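Local coordinates for sugar-binding transport ATP-binding protein (Pyrococcus horikoshii, PDB 1V43) that probably binds and hydrolyses ATP to power sugar uptake, as the nucleotide-binding subunit of an ABC transporter, at residues E11-N16 and R67-D72; I212-R217 and S235-T240. One frame throughout, in Å; residues are numbered along the deposited sequence.

Interaction 1 of 2, residues E11-N16 and R67-D72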
loop_
_atom_site.group_PDB
_atom_site.type_symbol
_atom_site.label_atom_id
_atom_site.label_comp_id
_atom_site.label_asym_id
_atom_site.label_seq_id
_atom_site.Cartn_x
_atom_site.Cartn_y
_atom_site.Cartn_z
ATOM N N GLU A 11 -13.397 24.774 19.061
ATOM C CA GLU A 11 -12.164 24.244 19.610
ATOM C C GLU A 11 -12.509 23.153 20.618
ATOM O O GLU A 11 -13.440 23.312 21.403
ATOM C CB GLU A 11 -11.365 25.343 20.313
ATOM C CG GLU A 11 -10.178 24.803 21.063
ATOM C CD GLU A 11 -9.309 25.906 21.620
ATOM O OE1 GLU A 11 -8.762 26.674 20.804
ATOM O OE2 GLU A 11 -9.183 26.004 22.866
ATOM N N VAL A 12 -11.762 22.049 20.584
ATOM C CA VAL A 12 -11.982 20.934 21.496
ATOM C C VAL A 12 -10.759 20.689 22.381
ATOM O O VAL A 12 -9.635 20.530 21.885
ATOM C CB VAL A 12 -12.297 19.629 20.721
ATOM C CG1 VAL A 12 -12.429 18.464 21.694
ATOM C CG2 VAL A 12 -13.587 19.791 19.954
ATOM N N LYS A 13 -10.983 20.664 23.690
ATOM C CA LYS A 13 -9.895 20.430 24.649
ATOM C C LYS A 13 -10.088 19.129 25.396
ATOM O O LYS A 13 -11.163 18.870 25.936
ATOM C CB LYS A 13 -9.836 21.524 25.716
ATOM C CG LYS A 13 -9.496 22.926 25.287
ATOM C CD LYS A 13 -9.558 23.804 26.533
ATOM C CE LYS A 13 -9.516 25.284 26.222
ATOM N NZ LYS A 13 -10.674 25.675 25.396
ATOM N N LEU A 14 -9.051 18.308 25.432
ATOM C CA LEU A 14 -9.119 17.072 26.194
ATOM C C LEU A 14 -8.121 17.331 27.336
ATOM O O LEU A 14 -6.946 17.576 27.082
ATOM C CB LEU A 14 -8.690 15.881 25.328
ATOM C CG LEU A 14 -9.400 15.659 23.974
ATOM C CD1 LEU A 14 -8.846 14.370 23.342
ATOM C CD2 LEU A 14 -10.909 15.537 24.156
ATOM N N GLU A 15 -8.588 17.302 28.584
ATOM C CA GLU A 15 -7.697 17.585 29.721
ATOM C C GLU A 15 -7.444 16.403 30.600
ATOM O O GLU A 15 -8.382 15.846 31.169
ATOM C CB GLU A 15 -8.258 18.662 30.643
ATOM C CG GLU A 15 -8.599 19.983 30.033
ATOM C CD GLU A 15 -8.662 21.074 31.096
ATOM O OE1 GLU A 15 -9.157 20.813 32.221
ATOM O OE2 GLU A 15 -8.215 22.194 30.797
ATOM N N ASN A 16 -6.172 16.046 30.738
ATOM C CA ASN A 16 -5.769 14.923 31.575
ATOM C C ASN A 16 -6.767 13.792 31.456
ATOM O O ASN A 16 -7.213 13.238 32.460
ATOM C CB ASN A 16 -5.662 15.370 33.038
ATOM C CG ASN A 16 -5.033 14.305 33.927
ATOM O OD1 ASN A 16 -5.647 13.271 34.232
ATOM N ND2 ASN A 16 -3.794 14.547 34.334
ATOM N N ARG A 67 -11.292 15.894 31.732
ATOM C CA ARG A 67 -12.402 16.694 31.257
ATOM C C ARG A 67 -12.322 16.893 29.742
ATOM O O ARG A 67 -11.231 16.890 29.165
ATOM C CB ARG A 67 -12.299 18.038 31.957
ATOM C CG ARG A 67 -13.569 18.765 32.214
ATOM C CD ARG A 67 -13.237 20.022 33.000
ATOM N NE ARG A 67 -12.769 19.706 34.343
ATOM C CZ ARG A 67 -13.576 19.346 35.334
ATOM N NH1 ARG A 67 -14.878 19.263 35.118
ATOM N NH2 ARG A 67 -13.089 19.072 36.538
ATOM N N ILE A 68 -13.478 17.070 29.109
ATOM C CA ILE A 68 -13.560 17.312 27.667
ATOM C C ILE A 68 -14.375 18.585 27.447
ATOM O O ILE A 68 -15.535 18.662 27.863
ATOM C CB ILE A 68 -14.281 16.152 26.931
ATOM C CG1 ILE A 68 -13.511 14.844 27.110
ATOM C CG2 ILE A 68 -14.428 16.488 25.462
ATOM C CD1 ILE A 68 -14.294 13.608 26.636
ATOM N N TYR A 69 -13.776 19.588 26.815
ATOM C CA TYR A 69 -14.489 20.831 26.542
ATOM C C TYR A 69 -14.747 20.999 25.039
ATOM O O TYR A 69 -13.968 20.530 24.221
ATOM C CB TYR A 69 -13.687 22.060 27.001
ATOM C CG TYR A 69 -13.534 22.287 28.490
ATOM C CD1 TYR A 69 -12.386 21.866 29.169
ATOM C CD2 TYR A 69 -14.512 22.974 29.210
ATOM C CE1 TYR A 69 -12.212 22.127 30.518
ATOM C CE2 TYR A 69 -14.350 23.241 30.567
ATOM C CZ TYR A 69 -13.200 22.818 31.213
ATOM O OH TYR A 69 -13.038 23.089 32.552
ATOM N N PHE A 70 -15.868 21.636 24.709
ATOM C CA PHE A 70 -16.243 22.001 23.337
ATOM C C PHE A 70 -16.445 23.484 23.578
ATOM O O PHE A 70 -17.361 23.857 24.298
ATOM C CB PHE A 70 -17.581 21.392 22.903
ATOM C CG PHE A 70 -17.485 19.969 22.430
ATOM C CD1 PHE A 70 -18.589 19.352 21.839
ATOM C CD2 PHE A 70 -16.299 19.234 22.586
ATOM C CE1 PHE A 70 -18.522 18.029 21.413
ATOM C CE2 PHE A 70 -16.220 17.908 22.165
ATOM C CZ PHE A 70 -17.331 17.303 21.575
ATOM N N GLY A 71 -15.597 24.328 23.003
ATOM C CA GLY A 71 -15.722 25.742 23.276
ATOM C C GLY A 71 -15.481 25.882 24.773
ATOM O O GLY A 71 -14.567 25.261 25.301
ATOM N N ASP A 72 -16.305 26.662 25.466
ATOM C CA ASP A 72 -16.145 26.828 26.907
ATOM C C ASP A 72 -16.992 25.838 27.684
ATOM O O ASP A 72 -16.914 25.779 28.908
ATOM C CB ASP A 72 -16.543 28.238 27.335
ATOM C CG ASP A 72 -15.617 29.291 26.787
ATOM O OD1 ASP A 72 -14.401 29.187 27.043
ATOM O OD2 ASP A 72 -16.105 30.223 26.106
HETATM O O HOH W 1 -12.408 23.897 23.998
HETATM O O HOH W 2 -12.460 26.119 27.686
HETATM O O HOH W 3 -9.796 19.000 34.530
#
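The ring of Tyr-69 meets the carboxylate of Glu-15 at its edge: CD of Glu-15 lies in the ring plane, 3.7 Å from CE1 of Tyr-69, and the two planes stand 85° apart. A water molecule sits over one face of the same ring, toward its rim. The Arg-67 guanidinium also has Glu-15 OE1 near its plane, at an edge, but the charges stay beyond salt-bridge range; a water accepts from Arg-67 NE and donates to Glu-15 OE1, while NH1 of Arg-67 is salt-bridged to Asp-74. With CG beside its backbone N (chi1 -56°) and the chain extended beyond, Glu-15 reaches diagonally across to the Tyr-69 ring. Lys-13, on the same face, bends at its last torsion so that NZ forms a salt bridge with Glu-11 OE2 (3.0 Å), met on the anti side; two waters link NZ to Gly-71 O.

On the other face, both methyls of Val-12 touch CD2 and CE2 of the Phe-70 ring obliquely, CG2 being 3.8 Å from CD2, and Leu-14 CD2 rests 3.9 Å from Ile-68 CG2. Leu-14, Ile-68 and Phe-70 also pack on helix 50-58, at Thr-53, Met-56 and Ile-57, while Val-12 and Phe-70 reach Val-162 of strand 162-166.

Five backbone bonds join the two segments, from Gly-71 N to Glu-11 O (2.9 Å) at one end to the reciprocal pair of Glu-15 and Arg-67 at the other. Such antiparallel pairing, apolar on the face toward the helix after the Walker A loop and polar on the other, is characteristic of the antiparallel beta subdomain of ABC ATPases.

Interaction 2 of 2, residues I212-R217 and S235-T240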
loop_
_atom_site.group_PDB
_atom_site.type_symbol
_atom_site.label_atom_id
_atom_site.label_comp_id
_atom_site.label_asym_id
_atom_site.label_seq_id
_atom_site.Cartn_x
_atom_site.Cartn_y
_atom_site.Cartn_z
ATOM N N ILE A 212 -1.517 15.661 12.835
ATOM C CA ILE A 212 -1.614 14.254 13.134
ATOM C C ILE A 212 -1.136 14.056 14.569
ATOM O O ILE A 212 -0.117 14.620 14.980
ATOM C CB ILE A 212 -0.682 13.422 12.180
ATOM C CG1 ILE A 212 -1.119 13.556 10.723
ATOM C CG2 ILE A 212 -0.699 11.979 12.569
ATOM C CD1 ILE A 212 -0.190 12.815 9.747
ATOM N N ALA A 213 -1.875 13.259 15.322
ATOM C CA ALA A 213 -1.511 12.946 16.692
ATOM C C ALA A 213 -1.210 11.445 16.724
ATOM O O ALA A 213 -2.120 10.627 16.646
ATOM C CB ALA A 213 -2.667 13.268 17.626
ATOM N N VAL A 214 0.065 11.095 16.828
ATOM C CA VAL A 214 0.476 9.697 16.858
ATOM C C VAL A 214 0.325 9.146 18.280
ATOM O O VAL A 214 0.775 9.754 19.249
ATOM C CB VAL A 214 1.943 9.560 16.418
ATOM C CG1 VAL A 214 2.310 8.095 16.224
ATOM C CG2 VAL A 214 2.170 10.357 15.154
ATOM N N MET A 215 -0.317 7.992 18.394
ATOM C CA MET A 215 -0.542 7.367 19.687
ATOM C C MET A 215 -0.024 5.939 19.721
ATOM O O MET A 215 -0.016 5.250 18.710
ATOM C CB MET A 215 -2.039 7.370 20.022
ATOM C CG MET A 215 -2.625 8.744 20.301
ATOM S SD MET A 215 -4.388 8.640 20.690
ATOM C CE MET A 215 -4.303 7.990 22.413
ATOM N N ASN A 216 0.404 5.510 20.903
ATOM C CA ASN A 216 0.919 4.163 21.131
ATOM C C ASN A 216 0.738 3.858 22.620
ATOM O O ASN A 216 1.118 4.665 23.471
ATOM C CB ASN A 216 2.407 4.078 20.759
ATOM C CG ASN A 216 2.979 2.676 20.948
ATOM O OD1 ASN A 216 2.524 1.719 20.324
ATOM N ND2 ASN A 216 3.978 2.555 21.813
ATOM N N ARG A 217 0.140 2.710 22.923
ATOM C CA ARG A 217 -0.103 2.287 24.304
ATOM C C ARG A 217 -0.748 3.370 25.175
ATOM O O ARG A 217 -0.270 3.670 26.264
ATOM C CB ARG A 217 1.202 1.804 24.951
ATOM C CG ARG A 217 1.766 0.561 24.273
ATOM C CD ARG A 217 2.894 -0.101 25.053
ATOM N NE ARG A 217 4.203 0.485 24.784
ATOM C CZ ARG A 217 5.355 -0.155 24.974
ATOM N NH1 ARG A 217 5.352 -1.400 25.432
ATOM N NH2 ARG A 217 6.507 0.444 24.701
ATOM N N SER A 235 10.726 10.639 17.961
ATOM C CA SER A 235 11.095 9.343 18.526
ATOM C C SER A 235 11.153 8.235 17.475
ATOM O O SER A 235 10.692 8.408 16.348
ATOM C CB SER A 235 10.097 8.952 19.610
ATOM O OG SER A 235 8.796 8.873 19.056
ATOM N N VAL A 236 11.721 7.096 17.848
ATOM C CA VAL A 236 11.822 5.966 16.930
ATOM C C VAL A 236 10.428 5.503 16.497
ATOM O O VAL A 236 10.180 5.304 15.304
ATOM C CB VAL A 236 12.566 4.774 17.577
ATOM C CG1 VAL A 236 12.546 3.575 16.639
ATOM C CG2 VAL A 236 14.003 5.169 17.889
ATOM N N PHE A 237 9.515 5.350 17.458
ATOM C CA PHE A 237 8.171 4.903 17.123
ATOM C C PHE A 237 7.492 5.757 16.047
ATOM O O PHE A 237 6.945 5.214 15.086
ATOM C CB PHE A 237 7.256 4.836 18.352
ATOM C CG PHE A 237 5.950 4.153 18.062
ATOM C CD1 PHE A 237 5.860 2.767 18.075
ATOM C CD2 PHE A 237 4.842 4.888 17.660
ATOM C CE1 PHE A 237 4.692 2.123 17.689
ATOM C CE2 PHE A 237 3.669 4.252 17.272
ATOM C CZ PHE A 237 3.596 2.864 17.286
ATOM N N VAL A 238 7.516 7.079 16.214
ATOM C CA VAL A 238 6.910 7.978 15.232
ATOM C C VAL A 238 7.709 7.922 13.919
ATOM O O VAL A 238 7.135 7.906 12.829
ATOM C CB VAL A 238 6.880 9.465 15.738
ATOM C CG1 VAL A 238 6.354 10.362 14.646
ATOM C CG2 VAL A 238 5.975 9.605 16.997
ATOM N N ALA A 239 9.032 7.896 14.029
ATOM C CA ALA A 239 9.878 7.861 12.847
ATOM C C ALA A 239 9.574 6.658 11.962
ATOM O O ALA A 239 9.629 6.763 10.743
ATOM C CB ALA A 239 11.354 7.836 13.243
ATOM N N THR A 240 9.237 5.525 12.576
ATOM C CA THR A 240 8.977 4.311 11.808
ATOM C C THR A 240 7.513 3.984 11.547
ATOM O O THR A 240 7.218 2.992 10.885
ATOM C CB THR A 240 9.643 3.076 12.479
ATOM O OG1 THR A 240 9.080 2.874 13.780
ATOM C CG2 THR A 240 11.153 3.281 12.619
#
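Phe-237, Val-214 and Asn-216 account for most of the surface buried where helix 236-240 lies against strand 212-216, and the aromatic ring is the common partner of the other two. Asn-216 lies over one face of that ring. Its CB is 3.9 Å from the ring centroid and 19° off the normal, a CH-pi contact, and the amide follows on as a stack, its plane 25° from that of the ring. OD1 of Asn-216 comes within 3.4 Å of CZ of Phe-237, toward the rim. The phenyl group reaches the strand because CG of Phe-237 is anti to the backbone N (chi1 -170°).

Val-214 approaches differently: its CG1 stands at the ring edge, near the plane, 4.2 Å from CE2 of Phe-237. The same methyl also touches Val-238 CG2 at 4.0 Å, so one methyl meets two consecutive residues of the helix. Strand 211-216 belongs to the mixed sheet of the P-loop ATPase core, between parallel 39-43 and antiparallel 219-224, and the helix packs on one side of it with segment axes 9.5 Å apart.

Strand 219-224 shares in the packing, since Leu-221 touches both Asn-216 and Phe-237, and Gln-222 touches Val-238. Farther along the helix Phe-237 also meets the ring of Phe-241, their planes about 20° apart. Met-215, between the two strand residues that face the helix, points the other way, and its side chain lies against the ATP-binding residue Cys-48.

In the fold
From the N terminus, segment 11-16 opens the chain's first strand. The chain then runs through strands 24-34 and 39-43 and the ATP-binding loop with helix 50-58 before segment 67-72 returns to pair with it, closing interaction 1. Only much later, after the helices and the parallel strands of the core, does segment 212-217 add a strand beside 39-43; interaction 2 closes the short excursion through 219-224 and helix 226-231. The two loops follow in series, neither nested nor crossed, with centres about 23 Å apart. Interaction 1 joins the two central strands of the antiparallel sheet, while interaction 2 ties the mixed sheet to helix 236-241, whose Val-236 and Ala-239 touch Phe-363 of strand 361-364.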